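Local structure of oligopeptide ABC transporter, periplasmic oligopeptide-binding protein, putative (5IPW) at residues 518-529 with 542-553. The protein is probably a periplasmic solute-binding protein that captures oligopeptides for uptake by an ABC transporter. Numbering follows the deposited sequence.
Sequences WYIGWSGWISYY and VPEGPEPPEVVY
W525, on the first turn of helix 523-534, is wrapped by the proline-rich loop 542-549, which runs back along the helix before entering helix 550-564 at the N-cap residue P549. The CA atoms of W522 and P548 approach to 6.1 Å, as do those of G524 and P543, while Y528 lies nearest V542, so the loop passes the helix in the reverse chain direction.

The W525 indole is held between the two limbs of the loop. P543 CG and the P543 carbonyl lie over one face; on the opposite face E547 CA sits 3.9 Å from the centroid of the W525 five-membered ring, and the E547 carboxylate stacks nearly flat, its plane 19° from the ring. At the rim, W525 NE1 donates a bent hydrogen bond to G545 O (3.1 Å, 145°), approaching from above the carbonyl plane. The positive phi of G545 suits glycine at this turn.

W522 offers one face to two successive prolines: P548 CB rests 3.6 Å from the centroid of its five-membered ring, and P549 CD sits over the six-membered ring. V552 CG2 adds a contact at W522 CZ3. P543 CD makes a further CH-pi contact with Y528. With CG anti to the backbone N (chi1 -180°), Y529 reaches Y553 in an offset stack, centroids 4.3 Å apart; its hydroxyl bonds to D557. Y553 OH in turn donates to the anti lone pair of E547 OE2 (2.9 Å).

Proline and aromatic packing thus joins two consecutive helices through their connecting loop. The tyrosine bond helps to hold the E547 carboxylate over the indole and probably stabilises its negative charge, whereas the hydrogen bond from W525 NE1 to G545 O gives the indole nitrogen a backbone acceptor in the loop.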
loop_
_atom_site.group_PDB
_atom_site.type_symbol
_atom_site.label_atom_id
_atom_site.label_comp_id
_atom_site.label_asym_id
_atom_site.label_seq_id
_atom_site.Cartn_x
_atom_site.Cartn_y
_atom_site.Cartn_z
ATOM N N TRP A 518 -16.634 -11.073 7.448
ATOM C CA TRP A 518 -16.576 -12.499 7.805
ATOM C C TRP A 518 -16.681 -12.756 9.308
ATOM O O TRP A 518 -17.180 -13.797 9.707
ATOM C CB TRP A 518 -15.365 -13.232 7.175
ATOM C CG TRP A 518 -13.999 -13.016 7.809
ATOM C CD1 TRP A 518 -13.039 -12.141 7.397
ATOM C CD2 TRP A 518 -13.433 -13.738 8.911
ATOM N NE1 TRP A 518 -11.924 -12.246 8.192
ATOM C CE2 TRP A 518 -12.136 -13.222 9.128
ATOM C CE3 TRP A 518 -13.900 -14.758 9.748
ATOM C CZ2 TRP A 518 -11.305 -13.677 10.160
ATOM C CZ3 TRP A 518 -13.065 -15.215 10.779
ATOM C CH2 TRP A 518 -11.787 -14.669 10.971
ATOM N N TYR A 519 -16.256 -11.807 10.138
ATOM C CA TYR A 519 -16.403 -11.970 11.582
ATOM C C TYR A 519 -17.258 -10.902 12.237
ATOM O O TYR A 519 -17.227 -10.757 13.455
ATOM C CB TYR A 519 -15.037 -12.027 12.267
ATOM C CG TYR A 519 -14.186 -10.788 12.136
ATOM C CD1 TYR A 519 -14.290 -9.744 13.047
ATOM C CD2 TYR A 519 -13.251 -10.679 11.122
ATOM C CE1 TYR A 519 -13.498 -8.619 12.935
ATOM C CE2 TYR A 519 -12.454 -9.561 11.004
ATOM C CZ TYR A 519 -12.583 -8.533 11.909
ATOM O OH TYR A 519 -11.793 -7.415 11.795
ATOM N N ILE A 520 -18.046 -10.182 11.449
ATOM C CA ILE A 520 -18.728 -8.994 11.959
ATOM C C ILE A 520 -19.733 -9.338 13.066
ATOM O O ILE A 520 -19.796 -8.647 14.079
ATOM C CB ILE A 520 -19.369 -8.158 10.821
ATOM C CG1 ILE A 520 -19.781 -6.785 11.343
ATOM C CG2 ILE A 520 -20.556 -8.861 10.187
ATOM C CD1 ILE A 520 -20.121 -5.812 10.237
ATOM N N GLY A 521 -20.479 -10.425 12.887
ATOM C CA GLY A 521 -21.376 -10.932 13.923
ATOM C C GLY A 521 -20.691 -11.299 15.237
ATOM O O GLY A 521 -21.309 -11.223 16.294
ATOM N N TRP A 522 -19.418 -11.691 15.183
ATOM C CA TRP A 522 -18.654 -12.014 16.395
ATOM C C TRP A 522 -18.003 -10.804 17.083
ATOM O O TRP A 522 -17.327 -10.966 18.105
ATOM C CB TRP A 522 -17.580 -13.068 16.080
ATOM C CG TRP A 522 -18.138 -14.393 15.653
ATOM C CD1 TRP A 522 -19.256 -15.003 16.142
ATOM C CD2 TRP A 522 -17.590 -15.290 14.675
ATOM N NE1 TRP A 522 -19.451 -16.209 15.515
ATOM C CE2 TRP A 522 -18.438 -16.413 14.616
ATOM C CE3 TRP A 522 -16.461 -15.255 13.847
ATOM C CZ2 TRP A 522 -18.198 -17.491 13.758
ATOM C CZ3 TRP A 522 -16.227 -16.329 12.984
ATOM C CH2 TRP A 522 -17.094 -17.427 12.947
ATOM N N SER A 523 -18.217 -9.600 16.546
ATOM C CA SER A 523 -17.612 -8.373 17.094
ATOM C C SER A 523 -17.880 -8.151 18.580
ATOM O O SER A 523 -17.058 -7.549 19.275
ATOM C CB SER A 523 -18.097 -7.148 16.317
ATOM O OG SER A 523 -17.691 -7.207 14.961
ATOM N N GLY A 524 -19.035 -8.608 19.059
ATOM C CA GLY A 524 -19.366 -8.514 20.478
ATOM C C GLY A 524 -18.364 -9.287 21.315
ATOM O O GLY A 524 -17.687 -8.724 22.180
ATOM N N TRP A 525 -18.256 -10.577 21.022
ATOM C CA TRP A 525 -17.362 -11.478 21.748
ATOM C C TRP A 525 -15.884 -11.151 21.554
ATOM O O TRP A 525 -15.108 -11.204 22.509
ATOM C CB TRP A 525 -17.634 -12.927 21.331
ATOM C CG TRP A 525 -18.899 -13.460 21.916
ATOM C CD1 TRP A 525 -20.134 -13.484 21.333
ATOM C CD2 TRP A 525 -19.057 -14.030 23.215
ATOM N NE1 TRP A 525 -21.051 -14.044 22.189
ATOM C CE2 TRP A 525 -20.415 -14.389 23.351
ATOM C CE3 TRP A 525 -18.180 -14.281 24.276
ATOM C CZ2 TRP A 525 -20.916 -14.984 24.508
ATOM C CZ3 TRP A 525 -18.678 -14.872 25.425
ATOM C CH2 TRP A 525 -20.035 -15.216 25.533
ATOM N N ILE A 526 -15.502 -10.818 20.322
ATOM C CA ILE A 526 -14.123 -10.437 20.009
ATOM C C ILE A 526 -13.685 -9.236 20.846
ATOM O O ILE A 526 -12.556 -9.179 21.326
ATOM C CB ILE A 526 -13.958 -10.115 18.506
ATOM C CG1 ILE A 526 -14.100 -11.394 17.680
ATOM C CG2 ILE A 526 -12.603 -9.469 18.225
ATOM C CD1 ILE A 526 -14.423 -11.147 16.227
ATOM N N SER A 527 -14.586 -8.276 21.012
ATOM C CA SER A 527 -14.312 -7.094 21.814
ATOM C C SER A 527 -14.270 -7.451 23.305
ATOM O O SER A 527 -13.443 -6.926 24.057
ATOM C CB SER A 527 -15.377 -6.040 21.536
ATOM O OG SER A 527 -14.990 -4.779 22.027
ATOM N N TYR A 528 -15.165 -8.350 23.717
ATOM C CA TYR A 528 -15.183 -8.883 25.084
ATOM C C TYR A 528 -13.882 -9.639 25.408
ATOM O O TYR A 528 -13.338 -9.510 26.509
ATOM C CB TYR A 528 -16.428 -9.772 25.287
ATOM C CG TYR A 528 -16.500 -10.505 26.616
ATOM C CD1 TYR A 528 -16.286 -9.837 27.822
ATOM C CD2 TYR A 528 -16.809 -11.864 26.665
ATOM C CE1 TYR A 528 -16.355 -10.503 29.035
ATOM C CE2 TYR A 528 -16.882 -12.539 27.875
ATOM C CZ TYR A 528 -16.653 -11.852 29.059
ATOM O OH TYR A 528 -16.718 -12.505 30.268
ATOM N N TYR A 529 -13.372 -10.386 24.431
ATOM C CA TYR A 529 -12.158 -11.183 24.599
ATOM C C TYR A 529 -10.922 -10.310 24.767
ATOM O O TYR A 529 -10.160 -10.469 25.718
ATOM C CB TYR A 529 -11.980 -12.089 23.387
ATOM C CG TYR A 529 -10.760 -12.977 23.426
ATOM C CD1 TYR A 529 -9.516 -12.507 23.023
ATOM C CD2 TYR A 529 -10.859 -14.302 23.841
ATOM C CE1 TYR A 529 -8.399 -13.326 23.044
ATOM C CE2 TYR A 529 -9.751 -15.130 23.863
ATOM C CZ TYR A 529 -8.523 -14.641 23.463
ATOM O OH TYR A 529 -7.418 -15.464 23.486
ATOM N N VAL A 542 -21.311 -9.348 30.053
ATOM C CA VAL A 542 -21.082 -10.338 28.996
ATOM C C VAL A 542 -22.089 -10.107 27.866
ATOM O O VAL A 542 -23.264 -9.858 28.142
ATOM C CB VAL A 542 -21.263 -11.774 29.545
ATOM C CG1 VAL A 542 -21.088 -12.823 28.452
ATOM C CG2 VAL A 542 -20.291 -12.037 30.686
ATOM N N PRO A 543 -21.645 -10.192 26.593
ATOM C CA PRO A 543 -22.581 -10.029 25.481
ATOM C C PRO A 543 -23.226 -11.351 25.058
ATOM O O PRO A 543 -22.612 -12.413 25.197
ATOM C CB PRO A 543 -21.688 -9.493 24.363
ATOM C CG PRO A 543 -20.374 -10.149 24.613
ATOM C CD PRO A 543 -20.269 -10.399 26.099
ATOM N N GLU A 544 -24.454 -11.270 24.549
ATOM C CA GLU A 544 -25.174 -12.437 24.035
ATOM C C GLU A 544 -24.745 -12.743 22.596
ATOM O O GLU A 544 -23.840 -12.103 22.054
ATOM C CB GLU A 544 -26.701 -12.229 24.130
ATOM C CG GLU A 544 -27.339 -11.342 23.053
ATOM C CD GLU A 544 -27.293 -9.852 23.374
ATOM O OE1 GLU A 544 -28.264 -9.142 23.038
ATOM O OE2 GLU A 544 -26.294 -9.383 23.960
ATOM N N GLY A 545 -25.402 -13.725 21.986
ATOM C CA GLY A 545 -25.126 -14.103 20.602
ATOM C C GLY A 545 -24.178 -15.281 20.540
ATOM O O GLY A 545 -23.577 -15.648 21.551
ATOM N N PRO A 546 -24.035 -15.886 19.349
ATOM C CA PRO A 546 -23.132 -17.022 19.229
ATOM C C PRO A 546 -21.692 -16.608 19.492
ATOM O O PRO A 546 -21.264 -15.547 19.032
ATOM C CB PRO A 546 -23.300 -17.467 17.767
ATOM C CG PRO A 546 -24.539 -16.796 17.280
ATOM C CD PRO A 546 -24.628 -15.520 18.054
ATOM N N GLU A 547 -20.972 -17.430 20.250
ATOM C CA GLU A 547 -19.549 -17.235 20.471
ATOM C C GLU A 547 -18.798 -17.767 19.249
ATOM O O GLU A 547 -19.258 -18.721 18.619
ATOM C CB GLU A 547 -19.108 -17.972 21.732
ATOM C CG GLU A 547 -17.755 -17.532 22.265
ATOM C CD GLU A 547 -17.401 -18.161 23.601
ATOM O OE1 GLU A 547 -18.194 -18.983 24.112
ATOM O OE2 GLU A 547 -16.325 -17.827 24.143
ATOM N N PRO A 548 -17.661 -17.134 18.888
ATOM C CA PRO A 548 -16.856 -17.637 17.763
ATOM C C PRO A 548 -16.084 -18.904 18.106
ATOM O O PRO A 548 -15.841 -19.162 19.286
ATOM C CB PRO A 548 -15.852 -16.502 17.505
ATOM C CG PRO A 548 -15.782 -15.748 18.786
ATOM C CD PRO A 548 -17.158 -15.834 19.378
ATOM N N PRO A 549 -15.684 -19.682 17.080
ATOM C CA PRO A 549 -14.712 -20.764 17.243
ATOM C C PRO A 549 -13.453 -20.311 17.992
ATOM O O PRO A 549 -13.118 -19.130 17.985
ATOM C CB PRO A 549 -14.354 -21.133 15.802
ATOM C CG PRO A 549 -15.544 -20.757 14.996
ATOM C CD PRO A 549 -16.225 -19.623 15.711
ATOM N N GLU A 550 -12.761 -21.253 18.624
ATOM C CA GLU A 550 -11.562 -20.942 19.409
ATOM C C GLU A 550 -10.406 -20.476 18.513
ATOM O O GLU A 550 -9.557 -19.681 18.920
ATOM C CB GLU A 550 -11.136 -22.172 20.220
ATOM C CG GLU A 550 -10.250 -21.852 21.414
ATOM C CD GLU A 550 -10.927 -20.934 22.422
ATOM O OE1 GLU A 550 -12.149 -21.074 22.628
ATOM O OE2 GLU A 550 -10.240 -20.070 23.008
ATOM N N VAL A 551 -10.394 -20.980 17.286
ATOM C CA VAL A 551 -9.384 -20.619 16.308
ATOM C C VAL A 551 -9.449 -19.123 15.928
ATOM O O VAL A 551 -8.438 -18.538 15.526
ATOM C CB VAL A 551 -9.499 -21.543 15.073
ATOM C CG1 VAL A 551 -10.730 -21.214 14.242
ATOM C CG2 VAL A 551 -8.230 -21.495 14.241
ATOM N N VAL A 552 -10.625 -18.509 16.067
ATOM C CA VAL A 552 -10.775 -17.060 15.881
ATOM C C VAL A 552 -10.107 -16.294 17.021
ATOM O O VAL A 552 -9.359 -15.349 16.780
ATOM C CB VAL A 552 -12.261 -16.649 15.770
ATOM C CG1 VAL A 552 -12.423 -15.137 15.786
ATOM C CG2 VAL A 552 -12.879 -17.214 14.499
ATOM N N TYR A 553 -10.372 -16.695 18.261
ATOM C CA TYR A 553 -9.719 -16.073 19.418
ATOM C C TYR A 553 -8.200 -16.161 19.315
ATOM O O TYR A 553 -7.483 -15.354 19.913
ATOM C CB TYR A 553 -10.159 -16.734 20.728
ATOM C CG TYR A 553 -11.554 -16.389 21.226
ATOM C CD1 TYR A 553 -12.134 -15.142 20.984
ATOM C CD2 TYR A 553 -12.276 -17.304 21.991
ATOM C CE1 TYR A 553 -13.398 -14.836 21.462
ATOM C CE2 TYR A 553 -13.538 -17.003 22.473
ATOM C CZ TYR A 553 -14.095 -15.768 22.207
ATOM O OH TYR A 553 -15.347 -15.462 22.683
#